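Side-chain contact in 3-oxo-glucose-6-phosphate:glutamate aminotransferase (Bacillus subtilis subsp. subtilis, PDB 4K2M), which catalyses the reversible pyridoxal phosphate-dependent transamination of 3-dehydroglucose 6-phosphate to kanosamine 6-phosphate, with glutamate as amino donor, in kanosamine biosynthesis: residues N158-L161 with V166-Y169. Numbering follows the deposited sequence.
Sequences NAVL and VPIY
V166 meets the helix through its backbone: V160 CG1 lies 3.9 Å from V166 N, while CB of V166 points away from the helix. V166 is also backbone hydrogen-bonded to V146 of the neighbouring strand 145-148 and to D144 just before it. P167 carries most of the contact, its ring filling the angle between two helix side chains. V160 reaches it with CG1, placed anti to the backbone N (chi1 178°), which comes within 3.9 Å of P167 CG as the two side chains run antiparallel alongside one another. From the next position on the helix, L161 crosses the ring at about a right angle. Its CD2 sits 3.5 Å from P167 CD, tighter than usual for two carbons, and 3.9 Å from P167 CG, so this methyl covers the CG-CD side of the ring. Farther along, Y169 packs on M148 and against the ring of Y397. V160 also touches V146, and L135 of helix 127-137. Mainly apolar, this packing seats helix 154-163 on edge strand 166-169, closing a beta-alpha-beta unit with strand 145-148 in the seven-stranded mixed sheet of the aspartate aminotransferase fold.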
loop_
_atom_site.group_PDB
_atom_site.type_symbol
_atom_site.label_atom_id
_atom_site.label_comp_id
_atom_site.label_asym_id
_atom_site.label_seq_id
_atom_site.Cartn_x
_atom_site.Cartn_y
_atom_site.Cartn_z
ATOM N N ASN A 158 -0.684 -2.038 16.521
ATOM C CA ASN A 158 0.488 -1.618 15.746
ATOM C C ASN A 158 0.363 -0.192 15.262
ATOM O O ASN A 158 1.341 0.551 15.233
ATOM C CB ASN A 158 0.737 -2.545 14.552
ATOM C CG ASN A 158 1.385 -3.852 14.954
ATOM O OD1 ASN A 158 2.074 -3.927 15.979
ATOM N ND2 ASN A 158 1.136 -4.902 14.172
ATOM N N ALA A 159 -0.846 0.194 14.871
ATOM C CA ALA A 159 -1.070 1.554 14.402
ATOM C C ALA A 159 -0.840 2.552 15.532
ATOM O O ALA A 159 -0.318 3.650 15.310
ATOM C CB ALA A 159 -2.476 1.697 13.834
ATOM N N VAL A 160 -1.225 2.176 16.746
ATOM C CA VAL A 160 -0.963 3.024 17.901
ATOM C C VAL A 160 0.537 3.116 18.172
ATOM O O VAL A 160 1.094 4.214 18.299
ATOM C CB VAL A 160 -1.667 2.495 19.149
ATOM C CG1 VAL A 160 -1.341 3.383 20.345
ATOM C CG2 VAL A 160 -3.183 2.476 18.938
ATOM N N LEU A 161 1.193 1.964 18.254
ATOM C CA LEU A 161 2.619 1.927 18.571
ATOM C C LEU A 161 3.472 2.606 17.501
ATOM O O LEU A 161 4.451 3.295 17.823
ATOM C CB LEU A 161 3.072 0.479 18.780
ATOM C CG LEU A 161 2.510 -0.165 20.041
ATOM C CD1 LEU A 161 2.700 -1.679 20.003
ATOM C CD2 LEU A 161 3.173 0.420 21.295
ATOM N N VAL A 166 0.739 4.959 23.252
ATOM C CA VAL A 166 0.860 3.921 24.263
ATOM C C VAL A 166 -0.484 3.245 24.448
ATOM O O VAL A 166 -1.419 3.841 24.984
ATOM C CB VAL A 166 1.276 4.531 25.622
ATOM C CG1 VAL A 166 1.209 3.459 26.732
ATOM C CG2 VAL A 166 2.682 5.139 25.523
ATOM N N PRO A 167 -0.600 1.986 23.997
ATOM C CA PRO A 167 -1.850 1.263 24.229
ATOM C C PRO A 167 -2.105 1.035 25.715
ATOM O O PRO A 167 -1.195 0.617 26.456
ATOM C CB PRO A 167 -1.609 -0.088 23.536
ATOM C CG PRO A 167 -0.551 0.202 22.483
ATOM C CD PRO A 167 0.344 1.232 23.154
ATOM N N ILE A 168 -3.328 1.323 26.139
ATOM C CA ILE A 168 -3.778 1.016 27.487
ATOM C C ILE A 168 -4.969 0.079 27.359
ATOM O O ILE A 168 -6.064 0.471 26.928
ATOM C CB ILE A 168 -4.155 2.285 28.262
ATOM C CG1 ILE A 168 -2.935 3.208 28.399
ATOM C CG2 ILE A 168 -4.693 1.941 29.659
ATOM C CD1 ILE A 168 -1.756 2.620 29.201
ATOM N N TYR A 169 -4.748 -1.183 27.691
ATOM C CA TYR A 169 -5.768 -2.188 27.440
ATOM C C TYR A 169 -6.810 -2.223 28.549
ATOM O O TYR A 169 -6.477 -2.214 29.753
ATOM C CB TYR A 169 -5.105 -3.551 27.270
ATOM C CG TYR A 169 -4.155 -3.545 26.093
ATOM C CD1 TYR A 169 -4.655 -3.472 24.796
ATOM C CD2 TYR A 169 -2.781 -3.587 26.272
ATOM C CE1 TYR A 169 -3.801 -3.447 23.710
ATOM C CE2 TYR A 169 -1.917 -3.568 25.187
ATOM C CZ TYR A 169 -2.446 -3.502 23.914
ATOM O OH TYR A 169 -1.618 -3.488 22.813
#